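Local coordinates for protein heme oxygenase 1 (Synechocystis sp., PDB 1WE1) that binds heme and, as a member of the heme oxygenase family, probably opens its ring to give biliverdin, carbon monoxide and iron, at residues Lys27-Gly32 and Gln136-Ile141; Ser67-Pro72 and Leu119-Ser124; Gln82-Gln85 and Asn91-Gln94. All blocks are in the same frame, centred on the assembly; numbering follows the deposited sequence.

Interaction 1: Lys27-Gly32 and Gln136-Ile141; sequences KCFLKG and QILKKI. With HEM (protoporphyrin IX containing Fe), chain H.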
loop_
_atom_site.group_PDB
_atom_site.type_symbol
_atom_site.label_atom_id
_atom_site.label_comp_id
_atom_site.label_asym_id
_atom_site.label_seq_id
_atom_site.Cartn_x
_atom_site.Cartn_y
_atom_site.Cartn_z
ATOM N N LYS A 27 5.665 2.218 14.541
ATOM C CA LYS A 27 6.289 1.600 15.703
ATOM C C LYS A 27 5.217 1.083 16.662
ATOM O O LYS A 27 5.307 -0.038 17.163
ATOM C CB LYS A 27 7.167 2.602 16.441
ATOM C CG LYS A 27 8.526 2.789 15.839
ATOM C CD LYS A 27 9.382 3.670 16.727
ATOM C CE LYS A 27 10.795 3.769 16.181
ATOM N NZ LYS A 27 11.609 4.733 16.958
ATOM N N CYS A 28 4.207 1.912 16.921
ATOM C CA CYS A 28 3.133 1.522 17.817
ATOM C C CYS A 28 2.364 0.339 17.243
ATOM O O CYS A 28 2.009 -0.588 17.966
ATOM C CB CYS A 28 2.185 2.705 18.065
ATOM S SG CYS A 28 2.916 4.064 19.034
ATOM N N PHE A 29 2.105 0.379 15.941
ATOM C CA PHE A 29 1.389 -0.698 15.255
ATOM C C PHE A 29 2.110 -2.037 15.445
ATOM O O PHE A 29 1.502 -3.056 15.754
ATOM C CB PHE A 29 1.312 -0.393 13.757
ATOM C CG PHE A 29 0.549 -1.412 12.971
ATOM C CD1 PHE A 29 -0.767 -1.181 12.615
ATOM C CD2 PHE A 29 1.148 -2.604 12.590
ATOM C CE1 PHE A 29 -1.481 -2.120 11.888
ATOM C CE2 PHE A 29 0.451 -3.547 11.867
ATOM C CZ PHE A 29 -0.870 -3.308 11.511
ATOM N N LEU A 30 3.419 -2.019 15.240
ATOM C CA LEU A 30 4.223 -3.214 15.372
ATOM C C LEU A 30 4.168 -3.773 16.781
ATOM O O LEU A 30 3.999 -4.975 16.958
ATOM C CB LEU A 30 5.663 -2.913 14.951
ATOM C CG LEU A 30 6.074 -3.432 13.562
ATOM C CD1 LEU A 30 4.858 -3.779 12.724
ATOM C CD2 LEU A 30 6.937 -2.382 12.868
ATOM N N LYS A 31 4.299 -2.905 17.779
ATOM C CA LYS A 31 4.245 -3.341 19.173
ATOM C C LYS A 31 2.817 -3.706 19.586
ATOM O O LYS A 31 2.515 -3.826 20.775
ATOM C CB LYS A 31 4.788 -2.261 20.117
ATOM C CG LYS A 31 6.309 -2.165 20.174
ATOM C CD LYS A 31 6.753 -1.571 21.512
ATOM C CE LYS A 31 8.265 -1.623 21.709
ATOM N NZ LYS A 31 8.967 -0.616 20.878
ATOM N N GLY A 32 1.940 -3.860 18.598
ATOM C CA GLY A 32 0.572 -4.247 18.875
ATOM C C GLY A 32 -0.429 -3.187 19.270
ATOM O O GLY A 32 -1.589 -3.509 19.519
ATOM N N GLN A 136 1.190 -11.056 5.423
ATOM C CA GLN A 136 0.901 -11.995 6.499
ATOM C C GLN A 136 1.259 -11.480 7.890
ATOM O O GLN A 136 0.510 -11.698 8.841
ATOM C CB GLN A 136 1.603 -13.333 6.251
ATOM C CG GLN A 136 1.052 -14.116 5.078
ATOM C CD GLN A 136 -0.462 -14.240 5.113
ATOM O OE1 GLN A 136 -1.190 -13.292 4.794
ATOM N NE2 GLN A 136 -0.946 -15.413 5.511
ATOM N N ILE A 137 2.398 -10.810 8.015
ATOM C CA ILE A 137 2.812 -10.286 9.306
ATOM C C ILE A 137 1.836 -9.222 9.786
ATOM O O ILE A 137 1.334 -9.288 10.907
ATOM C CB ILE A 137 4.212 -9.656 9.244
ATOM C CG1 ILE A 137 5.241 -10.717 8.846
ATOM C CG2 ILE A 137 4.559 -9.051 10.593
ATOM C CD1 ILE A 137 6.673 -10.215 8.790
ATOM N N LEU A 138 1.571 -8.248 8.919
ATOM C CA LEU A 138 0.661 -7.146 9.232
ATOM C C LEU A 138 -0.748 -7.614 9.611
ATOM O O LEU A 138 -1.399 -7.026 10.484
ATOM C CB LEU A 138 0.588 -6.186 8.035
ATOM C CG LEU A 138 1.948 -5.585 7.665
ATOM C CD1 LEU A 138 1.866 -4.876 6.316
ATOM C CD2 LEU A 138 2.398 -4.633 8.777
ATOM N N LYS A 139 -1.203 -8.672 8.948
ATOM C CA LYS A 139 -2.528 -9.217 9.184
ATOM C C LYS A 139 -2.673 -9.734 10.611
ATOM O O LYS A 139 -3.622 -9.372 11.305
ATOM C CB LYS A 139 -2.826 -10.345 8.197
ATOM C CG LYS A 139 -4.265 -10.788 8.226
ATOM C CD LYS A 139 -4.479 -12.113 7.523
ATOM C CE LYS A 139 -5.935 -12.548 7.666
ATOM N NZ LYS A 139 -6.148 -13.980 7.292
ATOM N N LYS A 140 -1.737 -10.569 11.059
ATOM C CA LYS A 140 -1.827 -11.086 12.415
ATOM C C LYS A 140 -1.732 -9.951 13.439
ATOM O O LYS A 140 -2.548 -9.868 14.356
ATOM C CB LYS A 140 -0.745 -12.146 12.695
ATOM C CG LYS A 140 -0.891 -12.771 14.097
ATOM C CD LYS A 140 0.061 -13.926 14.373
ATOM C CE LYS A 140 -0.336 -15.174 13.589
ATOM N NZ LYS A 140 0.523 -16.347 13.929
ATOM N N ILE A 141 -0.753 -9.073 13.285
ATOM C CA ILE A 141 -0.612 -7.958 14.213
ATOM C C ILE A 141 -1.904 -7.145 14.319
ATOM O O ILE A 141 -2.284 -6.725 15.402
ATOM C CB ILE A 141 0.534 -7.015 13.794
ATOM C CG1 ILE A 141 1.880 -7.705 14.042
ATOM C CG2 ILE A 141 0.432 -5.701 14.568
ATOM C CD1 ILE A 141 3.084 -6.895 13.643
HETATM C CHA HEM H . 9.247 -6.035 1.783
HETATM C CHB HEM H . 6.763 -2.013 0.760
HETATM C CHC HEM H . 6.374 -1.240 5.536
HETATM C CHD HEM H . 7.420 -5.861 6.289
HETATM C C1A HEM H . 8.734 -4.944 1.049
HETATM C C2A HEM H . 8.904 -4.699 -0.375
HETATM C C3A HEM H . 8.243 -3.536 -0.655
HETATM C C4A HEM H . 7.609 -3.112 0.603
HETATM C CMA HEM H . 8.132 -2.809 -1.960
HETATM C CAA HEM H . 9.626 -5.610 -1.357
HETATM C CBA HEM H . 11.172 -5.554 -1.306
HETATM C CGA HEM H . 11.822 -6.395 -2.245
HETATM O O1A HEM H . 12.278 -5.811 -3.305
HETATM O O2A HEM H . 11.954 -7.626 -2.091
HETATM C C1B HEM H . 6.460 -1.410 1.992
HETATM C C2B HEM H . 5.865 -0.084 2.146
HETATM C C3B HEM H . 5.700 0.111 3.487
HETATM C C4B HEM H . 6.270 -1.064 4.143
HETATM C CMB HEM H . 5.500 0.826 1.000
HETATM C CAB HEM H . 5.019 1.256 4.212
HETATM C CBB HEM H . 5.722 2.629 4.040
HETATM C C1C HEM H . 6.538 -2.447 6.167
HETATM C C2C HEM H . 6.271 -2.717 7.572
HETATM C C3C HEM H . 6.792 -3.939 7.804
HETATM C C4C HEM H . 7.083 -4.533 6.519
HETATM C CMC HEM H . 5.550 -1.773 8.514
HETATM C CAC HEM H . 7.057 -4.588 9.164
HETATM C CBC HEM H . 5.826 -5.411 9.638
HETATM C C1D HEM H . 8.011 -6.356 5.101
HETATM C C2D HEM H . 8.569 -7.699 4.960
HETATM C C3D HEM H . 9.038 -7.765 3.687
HETATM C C4D HEM H . 8.819 -6.433 3.069
HETATM C CMD HEM H . 8.576 -8.703 6.067
HETATM C CAD HEM H . 9.683 -8.912 2.947
HETATM C CBD HEM H . 11.275 -8.844 2.989
HETATM C CGD HEM H . 11.890 -9.737 2.080
HETATM O O1D HEM H . 11.425 -9.870 0.886
HETATM O O2D HEM H . 12.903 -10.409 2.427
HETATM N NA HEM H . 7.965 -3.962 1.628
HETATM N NB HEM H . 6.693 -2.000 3.214
HETATM N NC HEM H . 7.002 -3.603 5.515
HETATM N ND HEM H . 8.143 -5.629 3.919
HETATM FE FE HEM H . 7.470 -3.804 3.565
HETATM O O HOH W 1 5.880 -4.530 3.132
#
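Ile-141 meets Phe-29 and Leu-30 with two different branches. The tight part lies at its CG2, which sits 3.5 Å from Phe-29 CE2 and also 3.1 Å from the carbonyl oxygen Phe-29 O. The phenyl ring reaches across because CG stands anti to the backbone N (chi1 -178°), and Leu-138 CD2 comes obliquely to the same CE2 at 3.8 Å. With an alanine here in place of Phe-29, the ring would be lost, and Ile-141 CG2 and Leu-138 CD2 would probably be left without the carbon they both pack on. The packing is thinner on the side where Leu-30 CD1 touches Ile-141 CD1 at 3.7 Å, both residues being partly exposed. The heme packs against both segments: its vinyl carbon CBC is 3.6 Å from Leu-30 CD1 and equally near Leu-138 CD2, while Ile-137 CD1 packs on the heme methyl CMD at 3.6 Å. The contact therefore forms an apolar wall of the heme pocket, whose iron is bound by His-17 and water. Gly-32 ends helix 24-30 in a Schellman motif, just where that helix lies against the C-terminal half of helix 120-146.

Interaction 2: Ser67-Pro72 and Leu119-Ser124; sequences SHIYFP and LLVAHS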
loop_
_atom_site.group_PDB
_atom_site.type_symbol
_atom_site.label_atom_id
_atom_site.label_comp_id
_atom_site.label_asym_id
_atom_site.label_seq_id
_atom_site.Cartn_x
_atom_site.Cartn_y
_atom_site.Cartn_z
ATOM N N SER A 67 2.222 -3.654 -19.606
ATOM C CA SER A 67 1.576 -4.938 -19.883
ATOM C C SER A 67 2.314 -6.104 -19.238
ATOM O O SER A 67 1.739 -7.170 -19.020
ATOM C CB SER A 67 1.503 -5.182 -21.395
ATOM O OG SER A 67 2.796 -5.410 -21.941
ATOM N N HIS A 68 3.595 -5.891 -18.952
ATOM C CA HIS A 68 4.446 -6.906 -18.340
ATOM C C HIS A 68 4.171 -7.074 -16.849
ATOM O O HIS A 68 4.338 -8.164 -16.300
ATOM C CB HIS A 68 5.925 -6.549 -18.545
ATOM C CG HIS A 68 6.401 -6.687 -19.962
ATOM N ND1 HIS A 68 5.752 -6.103 -21.030
ATOM C CD2 HIS A 68 7.478 -7.323 -20.481
ATOM C CE1 HIS A 68 6.410 -6.372 -22.144
ATOM N NE2 HIS A 68 7.461 -7.111 -21.837
ATOM N N ILE A 69 3.760 -5.996 -16.189
ATOM C CA ILE A 69 3.477 -6.062 -14.761
ATOM C C ILE A 69 1.981 -5.904 -14.492
ATOM O O ILE A 69 1.564 -5.483 -13.411
ATOM C CB ILE A 69 4.264 -4.985 -13.992
ATOM C CG1 ILE A 69 3.826 -3.591 -14.432
ATOM C CG2 ILE A 69 5.743 -5.156 -14.256
ATOM C CD1 ILE A 69 4.440 -2.467 -13.606
ATOM N N TYR A 70 1.179 -6.250 -15.490
ATOM C CA TYR A 70 -0.262 -6.151 -15.366
ATOM C C TYR A 70 -0.844 -7.477 -14.886
ATOM O O TYR A 70 -1.121 -8.373 -15.686
ATOM C CB TYR A 70 -0.884 -5.765 -16.707
ATOM C CG TYR A 70 -2.389 -5.656 -16.655
ATOM C CD1 TYR A 70 -3.010 -4.604 -15.974
ATOM C CD2 TYR A 70 -3.197 -6.624 -17.255
ATOM C CE1 TYR A 70 -4.405 -4.521 -15.890
ATOM C CE2 TYR A 70 -4.588 -6.551 -17.176
ATOM C CZ TYR A 70 -5.183 -5.499 -16.492
ATOM O OH TYR A 70 -6.553 -5.438 -16.399
ATOM N N PHE A 71 -1.026 -7.587 -13.573
ATOM C CA PHE A 71 -1.570 -8.781 -12.940
ATOM C C PHE A 71 -2.827 -8.422 -12.152
ATOM O O PHE A 71 -2.770 -8.226 -10.938
ATOM C CB PHE A 71 -0.544 -9.380 -11.980
ATOM C CG PHE A 71 0.742 -9.782 -12.635
ATOM C CD1 PHE A 71 0.821 -10.950 -13.387
ATOM C CD2 PHE A 71 1.887 -9.002 -12.481
ATOM C CE1 PHE A 71 2.025 -11.337 -13.978
ATOM C CE2 PHE A 71 3.094 -9.381 -13.064
ATOM C CZ PHE A 71 3.165 -10.549 -13.813
ATOM N N PRO A 72 -3.981 -8.343 -12.833
ATOM C CA PRO A 72 -5.255 -8.006 -12.182
ATOM C C PRO A 72 -5.558 -8.877 -10.962
ATOM O O PRO A 72 -6.534 -8.648 -10.247
ATOM C CB PRO A 72 -6.276 -8.186 -13.308
ATOM C CG PRO A 72 -5.632 -9.215 -14.205
ATOM C CD PRO A 72 -4.199 -8.753 -14.232
ATOM N N LEU A 119 6.650 5.098 -14.945
ATOM C CA LEU A 119 6.894 5.314 -13.523
ATOM C C LEU A 119 5.856 4.566 -12.672
ATOM O O LEU A 119 6.020 4.403 -11.458
ATOM C CB LEU A 119 6.873 6.812 -13.209
ATOM C CG LEU A 119 8.058 7.568 -13.831
ATOM C CD1 LEU A 119 8.081 9.013 -13.349
ATOM C CD2 LEU A 119 9.360 6.867 -13.450
ATOM N N LEU A 120 4.795 4.107 -13.329
ATOM C CA LEU A 120 3.730 3.354 -12.682
ATOM C C LEU A 120 4.251 2.021 -12.144
ATOM O O LEU A 120 3.634 1.410 -11.276
ATOM C CB LEU A 120 2.608 3.098 -13.683
ATOM C CG LEU A 120 1.252 3.782 -13.500
ATOM C CD1 LEU A 120 1.386 5.149 -12.868
ATOM C CD2 LEU A 120 0.586 3.868 -14.860
ATOM N N VAL A 121 5.383 1.560 -12.662
ATOM C CA VAL A 121 5.939 0.303 -12.181
ATOM C C VAL A 121 6.533 0.522 -10.797
ATOM O O VAL A 121 6.666 -0.411 -10.019
ATOM C CB VAL A 121 7.030 -0.251 -13.126
ATOM C CG1 VAL A 121 8.090 0.798 -13.373
ATOM C CG2 VAL A 121 7.668 -1.497 -12.507
ATOM N N ALA A 122 6.881 1.765 -10.486
ATOM C CA ALA A 122 7.448 2.085 -9.178
ATOM C C ALA A 122 6.337 2.016 -8.142
ATOM O O ALA A 122 6.547 1.569 -7.015
ATOM C CB ALA A 122 8.052 3.469 -9.198
ATOM N N HIS A 123 5.153 2.467 -8.548
ATOM C CA HIS A 123 3.977 2.469 -7.696
ATOM C C HIS A 123 3.428 1.065 -7.498
ATOM O O HIS A 123 3.048 0.696 -6.384
ATOM C CB HIS A 123 2.924 3.399 -8.285
ATOM C CG HIS A 123 3.194 4.838 -7.993
ATOM N ND1 HIS A 123 3.162 5.347 -6.713
ATOM C CD2 HIS A 123 3.584 5.856 -8.792
ATOM C CE1 HIS A 123 3.526 6.616 -6.736
ATOM N NE2 HIS A 123 3.788 6.950 -7.985
ATOM N N SER A 124 3.390 0.287 -8.579
ATOM C CA SER A 124 2.936 -1.095 -8.511
ATOM C C SER A 124 3.906 -1.835 -7.588
ATOM O O SER A 124 3.501 -2.626 -6.733
ATOM C CB SER A 124 2.959 -1.732 -9.906
ATOM O OG SER A 124 2.845 -3.150 -9.848
#
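Ile-69 and Val-121 bring their backbones closest, with CA of Ile-69 7.3 Å from CA of Val-121, where the loop following helix 36-59 passes the first turn of helix 120-146. The side-chain contact hangs on one methyl group. Ile-69 points toward the helix, and its CG1 occupies the position between the backbone N and the carbonyl carbon (chi1 63°); with the rest of the chain extended, CD1 is delivered end-on to Val-121. There it lies 3.4 Å from Val-121 CB and 3.5 Å from Val-121 CA, so it presses on the base of the valine as well as on its branch CG2. The two side chains meet at about a right angle. The same methyl of Ile-69 also rests, less closely, on Ser-124 nearly one turn further along, with CD1 4.1 Å from Ser-124 CB. The serine hydroxyl lies anti to its own backbone N and is hydrogen-bonded to Tyr-171 OH, so its polar end has a partner beyond this contact. Within the loop, His-68 ND1 donates to Ser-67 OG at 3.2 Å, a bent bond with an N-H...O angle of 140°; the acceptor stands 21° out of the imidazole plane. Further along, Phe-71 meets Phe-167 edge-to-face. Val-121 packs in addition on Ile-188 of helix 182-205, and Ser-124 on Met-57 of helix 36-59. All three touching residues are buried, and the link across is purely van der Waals: the contact rests on the fit of one isoleucine methyl against the helix surface, with no polar bond between the segments, while the buried serine hydroxyl is satisfied by a tyrosine.

Interaction 3: Gln82-Gln85 and Asn91-Gln94; sequences QDLQ and NWRQ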
loop_
_atom_site.group_PDB
_atom_site.type_symbol
_atom_site.label_atom_id
_atom_site.label_comp_id
_atom_site.label_asym_id
_atom_site.label_seq_id
_atom_site.Cartn_x
_atom_site.Cartn_y
_atom_site.Cartn_z
ATOM N N GLN A 82 -14.322 -4.041 1.043
ATOM C CA GLN A 82 -14.845 -4.977 2.020
ATOM C C GLN A 82 -14.428 -4.540 3.416
ATOM O O GLN A 82 -15.210 -4.622 4.362
ATOM C CB GLN A 82 -14.353 -6.394 1.707
ATOM C CG GLN A 82 -15.216 -7.104 0.654
ATOM C CD GLN A 82 -14.623 -8.425 0.163
ATOM O OE1 GLN A 82 -14.031 -9.185 0.939
ATOM N NE2 GLN A 82 -14.797 -8.709 -1.129
ATOM N N ASP A 83 -13.205 -4.045 3.539
ATOM C CA ASP A 83 -12.726 -3.583 4.830
ATOM C C ASP A 83 -13.433 -2.305 5.296
ATOM O O ASP A 83 -13.682 -2.143 6.480
ATOM C CB ASP A 83 -11.209 -3.374 4.781
ATOM C CG ASP A 83 -10.436 -4.692 4.794
ATOM O OD1 ASP A 83 -9.185 -4.654 4.727
ATOM O OD2 ASP A 83 -11.070 -5.768 4.878
ATOM N N LEU A 84 -13.750 -1.401 4.374
ATOM C CA LEU A 84 -14.440 -0.164 4.729
ATOM C C LEU A 84 -15.832 -0.511 5.264
ATOM O O LEU A 84 -16.330 0.099 6.219
ATOM C CB LEU A 84 -14.555 0.763 3.502
ATOM C CG LEU A 84 -13.232 1.395 3.020
ATOM C CD1 LEU A 84 -13.331 1.892 1.572
ATOM C CD2 LEU A 84 -12.856 2.526 3.969
ATOM N N GLN A 85 -16.452 -1.495 4.625
ATOM C CA GLN A 85 -17.770 -1.961 5.022
ATOM C C GLN A 85 -17.712 -2.395 6.487
ATOM O O GLN A 85 -18.588 -2.061 7.280
ATOM C CB GLN A 85 -18.178 -3.151 4.149
ATOM C CG GLN A 85 -19.434 -3.872 4.612
ATOM C CD GLN A 85 -20.674 -3.404 3.892
ATOM O OE1 GLN A 85 -21.143 -2.287 4.095
ATOM N NE2 GLN A 85 -21.213 -4.260 3.033
ATOM N N ASN A 91 -23.218 2.255 5.428
ATOM C CA ASN A 91 -23.200 3.574 4.824
ATOM C C ASN A 91 -21.767 4.048 4.545
ATOM O O ASN A 91 -21.535 5.260 4.433
ATOM C CB ASN A 91 -23.896 4.608 5.728
ATOM C CG ASN A 91 -25.331 4.237 6.073
ATOM O OD1 ASN A 91 -26.062 3.666 5.262
ATOM N ND2 ASN A 91 -25.749 4.585 7.280
ATOM N N TRP A 92 -20.816 3.119 4.411
ATOM C CA TRP A 92 -19.423 3.516 4.186
ATOM C C TRP A 92 -19.154 4.445 3.008
ATOM O O TRP A 92 -18.272 5.292 3.103
ATOM C CB TRP A 92 -18.478 2.301 4.095
ATOM C CG TRP A 92 -18.595 1.448 2.849
ATOM C CD1 TRP A 92 -19.410 0.366 2.670
ATOM C CD2 TRP A 92 -17.862 1.605 1.624
ATOM N NE1 TRP A 92 -19.229 -0.164 1.413
ATOM C CE2 TRP A 92 -18.288 0.577 0.747
ATOM C CE3 TRP A 92 -16.890 2.518 1.179
ATOM C CZ2 TRP A 92 -17.774 0.430 -0.556
ATOM C CZ3 TRP A 92 -16.377 2.371 -0.124
ATOM C CH2 TRP A 92 -16.825 1.333 -0.972
ATOM N N ARG A 93 -19.893 4.305 1.907
ATOM C CA ARG A 93 -19.673 5.183 0.753
ATOM C C ARG A 93 -19.812 6.630 1.213
ATOM O O ARG A 93 -19.149 7.526 0.692
ATOM C CB ARG A 93 -20.710 4.935 -0.353
ATOM C CG ARG A 93 -20.329 3.991 -1.502
ATOM C CD ARG A 93 -20.102 2.566 -1.041
ATOM N NE ARG A 93 -20.347 1.534 -2.067
ATOM C CZ ARG A 93 -19.719 1.436 -3.240
ATOM N NH1 ARG A 93 -18.790 2.308 -3.597
ATOM N NH2 ARG A 93 -19.994 0.432 -4.047
ATOM N N GLN A 94 -20.668 6.845 2.210
ATOM C CA GLN A 94 -20.937 8.186 2.715
ATOM C C GLN A 94 -20.041 8.648 3.857
ATOM O O GLN A 94 -19.938 9.841 4.109
ATOM C CB GLN A 94 -22.399 8.290 3.162
ATOM C CG GLN A 94 -23.403 7.493 2.320
ATOM C CD GLN A 94 -24.849 7.672 2.795
ATOM O OE1 GLN A 94 -25.716 6.846 2.502
ATOM N NE2 GLN A 94 -25.110 8.759 3.520
#
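Leu-84 and Trp-92 supply the apolar share of this contact, the leucine lying against one face of the indole. Its CB stands 3.5 Å above the ring plane, displaced toward the rim, and is 3.7 Å from Trp-92 CE3. Further out, Leu-84 CD1 approaches the six-membered ring obliquely, 3.5 Å from Trp-92 CZ3. The indole faces helix 77-88 because Trp-92 CG is set between the backbone N and the carbonyl carbon (chi1 71°), and the two side chains cross at about a right angle.

Gln-85 adds a contact of polar atoms on the ring, without a hydrogen bond. Its backbone N lies over a face of the indole, and the side chain, bent at chi2 (96°), brings OE1 to 3.5 Å from Trp-92 CD1. The amide stands almost perpendicular to the indole, with 86° between the planes; this is a van der Waals touch of oxygen on a ring carbon.

On the opposite face of the tryptophan, the neighbouring Arg-93 lays its CD near the rim, and the guanidinium turns a face to Trp-92 CZ2. Leucine and arginine thus lie on opposite faces of the indole, both toward its rim.

The contact joins helix 77-88 to the short helix 92-95 that follows it after a brief turn. Leu-84 leans on Val-43 and Tyr-47 of helix 36-59, while Asp-83 accepts hydrogen bonds from the backbone N of Ala-154 and of Phe-155.

In the fold
Interactions 1 and 2 both use helix 120-146, at well-separated points along it: their centres are about 27 Å apart and lie on opposite sides of the chain's centre. Interaction 2 is the most thoroughly buried, all three of its touching residues being enclosed, whereas interaction 1 is partly buried and borders the heme. Interaction 3 joins two helices that are neighbours in sequence and lies away from the heme site, with a buried Leu-Trp pair and an exposed glutamine. Nested along the chain, 3 lies inside the loop closed by 2, and 2 inside that of 1. Aliphatic packing dominates 2, phenyl and aliphatic groups 1, and an indole with a leucine on one face dominates 3.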